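Local coordinates for protein ribonucleoside-diphosphate reductase, alpha chain (PDB 6DQX) that probably reduces ribonucleoside diphosphates to the corresponding deoxynucleotides, as the catalytic alpha subunit of a class Id ribonucleotide reductase, at residues L236-R239 / K240-G244; D193-L196 / D197-T200. All coordinates share one frame; numbering follows the deposited sequence.

Contact 1 of 2, residues L236-R239 / K240-G244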
# COMPACT_ATOMS: atom_id res chain seq x y z
N LEU A 236 -22.42 12.05 14.08
CA LEU A 236 -22.56 11.30 12.83
C LEU A 236 -23.58 11.97 11.90
O LEU A 236 -23.30 12.20 10.72
CB LEU A 236 -22.95 9.85 13.13
CG LEU A 236 -22.93 8.87 11.95
CD1 LEU A 236 -22.78 7.44 12.46
CD2 LEU A 236 -24.17 9.02 11.08
N LEU A 237 -24.75 12.31 12.45
CA LEU A 237 -25.79 13.04 11.69
C LEU A 237 -25.29 14.39 11.17
O LEU A 237 -25.62 14.78 10.05
CB LEU A 237 -27.06 13.27 12.53
CG LEU A 237 -27.85 12.09 13.11
CD1 LEU A 237 -29.12 12.60 13.76
CD2 LEU A 237 -28.16 11.02 12.07
N GLN A 238 -24.51 15.10 11.98
CA GLN A 238 -23.88 16.38 11.56
C GLN A 238 -22.96 16.15 10.36
O GLN A 238 -23.01 16.88 9.38
CB GLN A 238 -23.10 17.03 12.70
CG GLN A 238 -22.63 18.46 12.44
CD GLN A 238 -21.59 18.97 13.44
OE1 GLN A 238 -21.17 18.25 14.36
NE2 GLN A 238 -21.16 20.22 13.27
N ARG A 239 -22.12 15.11 10.44
CA ARG A 239 -21.23 14.75 9.34
C ARG A 239 -21.98 14.41 8.03
O ARG A 239 -21.58 14.79 6.94
CB ARG A 239 -20.33 13.57 9.76
CG ARG A 239 -19.38 13.85 10.93
CD ARG A 239 -18.45 15.03 10.67
NE ARG A 239 -17.78 14.89 9.37
CZ ARG A 239 -17.38 15.89 8.57
NH1 ARG A 239 -16.79 15.60 7.41
NH2 ARG A 239 -17.58 17.17 8.90
N LYS A 240 -23.10 13.72 8.17
CA LYS A 240 -23.91 13.30 7.02
C LYS A 240 -24.64 14.46 6.33
O LYS A 240 -24.78 14.48 5.10
CB LYS A 240 -24.89 12.23 7.48
CG LYS A 240 -25.35 11.32 6.36
CD LYS A 240 -25.92 10.02 6.90
CE LYS A 240 -26.44 9.19 5.75
NZ LYS A 240 -25.43 8.96 4.70
N THR A 241 -25.09 15.43 7.12
CA THR A 241 -25.65 16.65 6.55
C THR A 241 -24.57 17.42 5.78
O THR A 241 -24.78 17.83 4.64
CB THR A 241 -26.33 17.51 7.65
OG1 THR A 241 -27.38 16.74 8.24
CG2 THR A 241 -26.92 18.79 7.08
N GLU A 242 -23.41 17.57 6.40
CA GLU A 242 -22.28 18.31 5.79
C GLU A 242 -21.68 17.66 4.55
O GLU A 242 -21.34 18.36 3.61
CB GLU A 242 -21.20 18.55 6.84
CG GLU A 242 -21.68 19.49 7.94
CD GLU A 242 -20.72 19.63 9.12
OE1 GLU A 242 -20.00 18.66 9.47
OE2 GLU A 242 -20.74 20.73 9.71
N THR A 243 -21.56 16.33 4.55
CA THR A 243 -20.85 15.61 3.46
C THR A 243 -21.67 14.62 2.62
O THR A 243 -21.25 14.22 1.54
CB THR A 243 -19.63 14.85 4.03
OG1 THR A 243 -20.05 13.82 4.94
CG2 THR A 243 -18.70 15.82 4.77
N GLY A 244 -22.84 14.22 3.12
CA GLY A 244 -23.61 13.13 2.53
C GLY A 244 -23.32 11.79 3.19
O GLY A 244 -24.16 10.90 3.15
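Arg-239 meets Glu-242 and Thr-243 in a local contact over the last turns of helix 227-243, just before the chain enters strand 247-249. The salt bridge joins Arg-239 NH2 to Glu-242 OE1 at 2.9 Å. It is reached by a folded arginine: the chain bends at both chi2 (-57°) and chi3 (-50°), which carries the guanidinium along the helix surface toward the C-terminal turn. The two charged groups are far from coplanar, their planes 68° apart, and a single nitrogen does the bridging. Beyond it, Arg-239 NH1 lies 3.3 Å from Thr-243 CG2, so the methyl packs beside the guanidinium while the threonine hydroxyl turns back to the backbone. There Thr-243 OG1 donates to Arg-239 O at 2.7 Å from above the carbonyl plane, and Thr-243 N donates to the same oxygen from the opposite face.

Two residues earlier the pattern recurs in looser form, Thr-241 OG1 reaching Leu-237 O at 3.2 Å in addition to the regular backbone bond; Gln-553 NE2 is the stronger partner of this hydroxyl. Such i to i-4 returns of a threonine hydroxyl are a familiar feature of helices, and in this helix of the ribonucleotide reductase barrel domain they occur where it runs out at Gly-244. That residue leaves the helical conformation with positive phi, a backbone shape that glycine adopts readily, and its N still bonds to Lys-240 O. Lys-240 is largely extended and turns only at chi4, and its NZ donates to Gly-244 O at 2.8 Å. The same ammonium also donates to Pro-246 O and to Tyr-551 O of strand 549-554.

Contact 2 of 2, residues D193-L196 / D197-T200. With EDO (1,2-ethanediol), chain I.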
# COMPACT_ATOMS: atom_id res chain seq x y z
N ASP A 193 -14.28 7.93 16.68
CA ASP A 193 -14.04 9.39 16.61
C ASP A 193 -13.05 9.78 15.52
O ASP A 193 -13.24 10.82 14.88
CB ASP A 193 -13.57 9.95 17.97
CG ASP A 193 -14.66 9.93 19.03
OD1 ASP A 193 -15.85 10.11 18.69
OD2 ASP A 193 -14.33 9.75 20.24
N GLU A 194 -12.02 8.96 15.28
CA GLU A 194 -11.08 9.27 14.21
C GLU A 194 -11.73 9.15 12.83
O GLU A 194 -11.49 9.95 11.96
CB GLU A 194 -9.83 8.39 14.25
CG GLU A 194 -8.96 8.58 15.48
CD GLU A 194 -7.69 7.78 15.38
OE1 GLU A 194 -7.53 6.79 16.16
OE2 GLU A 194 -6.88 8.09 14.50
N TRP A 195 -12.53 8.10 12.64
CA TRP A 195 -13.23 7.89 11.36
C TRP A 195 -14.25 9.00 11.07
O TRP A 195 -14.38 9.41 9.93
CB TRP A 195 -13.92 6.53 11.35
CG TRP A 195 -12.99 5.38 11.19
CD1 TRP A 195 -12.16 4.84 12.14
CD2 TRP A 195 -12.80 4.60 10.00
NE1 TRP A 195 -11.48 3.77 11.62
CE2 TRP A 195 -11.84 3.60 10.31
CE3 TRP A 195 -13.33 4.65 8.71
CZ2 TRP A 195 -11.41 2.66 9.37
CZ3 TRP A 195 -12.91 3.70 7.77
CH2 TRP A 195 -11.94 2.74 8.10
N LEU A 196 -14.92 9.50 12.09
CA LEU A 196 -15.92 10.58 11.92
C LEU A 196 -15.37 11.93 11.42
O LEU A 196 -16.16 12.80 11.03
CB LEU A 196 -16.76 10.77 13.19
CG LEU A 196 -17.80 9.69 13.50
CD1 LEU A 196 -18.58 10.04 14.75
CD2 LEU A 196 -18.76 9.47 12.33
N ASP A 197 -14.04 12.11 11.41
CA ASP A 197 -13.40 13.29 10.81
C ASP A 197 -12.85 13.06 9.40
O ASP A 197 -12.25 13.95 8.83
CB ASP A 197 -12.30 13.85 11.75
CG ASP A 197 -12.89 14.47 13.00
OD1 ASP A 197 -14.07 14.87 13.00
OD2 ASP A 197 -12.18 14.54 14.01
N ILE A 198 -13.09 11.88 8.82
CA ILE A 198 -12.76 11.65 7.42
C ILE A 198 -13.39 12.74 6.54
O ILE A 198 -14.51 13.14 6.79
CB ILE A 198 -13.24 10.23 6.98
CG1 ILE A 198 -12.26 9.18 7.51
CG2 ILE A 198 -13.39 10.14 5.48
CD1 ILE A 198 -12.63 7.73 7.25
N HIS A 199 -12.64 13.22 5.55
CA HIS A 199 -13.05 14.32 4.62
C HIS A 199 -12.98 15.78 5.20
O HIS A 199 -13.09 16.74 4.42
CB HIS A 199 -14.42 14.06 3.97
CG HIS A 199 -14.44 12.89 3.03
ND1 HIS A 199 -15.49 12.64 2.18
CD2 HIS A 199 -13.53 11.91 2.79
CE1 HIS A 199 -15.25 11.55 1.48
NE2 HIS A 199 -14.06 11.08 1.83
N THR A 200 -12.79 15.95 6.51
CA THR A 200 -12.64 17.31 7.09
C THR A 200 -11.33 17.96 6.67
O THR A 200 -10.38 17.27 6.27
CB THR A 200 -12.67 17.32 8.63
OG1 THR A 200 -11.57 16.57 9.16
CG2 THR A 200 -13.97 16.76 9.14
C1 EDO I . -9.16 13.76 14.33
O1 EDO I . -10.18 12.88 14.84
C2 EDO I . -8.32 14.23 15.50
O2 EDO I . -7.47 13.14 15.87
O HOH W 1 -16.94 12.47 7.82
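Ile-198 folds back on Trp-195 across the turn that follows helix 192-195. Its CB sits 3.3 Å from Trp-195 O, and CG1 lies closer still to that oxygen. With CG1 anti to the carbonyl carbon (chi1 -78°) and the chain extended beyond it, CD1 arrives beside the indole, 3.5 Å from Trp-195 CE3. The isoleucine runs alongside the indole in the same direction, with Phe-158 and Tyr-210 packing on Ile-198, while Trp-195 NE1 donates to Ser-157 OG.

The backbone holds this pairing: Ile-198 N donates to Trp-195 O at 3.0 Å, well above the carbonyl plane. Asp-197, between these two residues and partly exposed, takes a hydrogen bond at OD2 from O1 of an ethanediol, 2.7 Å away and probably a crystallisation additive. Asp-197 O is gripped twice by Thr-200, through N and through OG1, the hydroxyl 2.7 Å away in the carbonyl plane on a lone pair. A water bridges Ile-198 O and, weakly, Leu-196 O. The Ile-198 N to Trp-195 O bond closes a type I beta turn, and the Thr-200 N to Asp-197 O bond a type II turn from Asp-197 to Thr-200, leading out of a short helix.

From the N terminus the chain reaches contact 2 first, where consecutive turns follow helix 192-195 and open the connection to strand 209-213. It then passes through that strand and helix 216-223 before contact 1 finishes helix 227-243 ahead of strand 247-249. The two are in series, neither enclosing nor crossing the other, and each closes only a short local turn. Contact 1 and contact 2 have centres about 11 Å apart. Arg-239 of contact 1 reaches the turns of contact 2, with NE 3.1 Å from Leu-196 O and NH1 weakly bonded to Ile-198 O, while Leu-236 packs near Leu-196. Helix 227-243 is joined to the loop preceding strand 209-213, which pairs in parallel with strand 247-249.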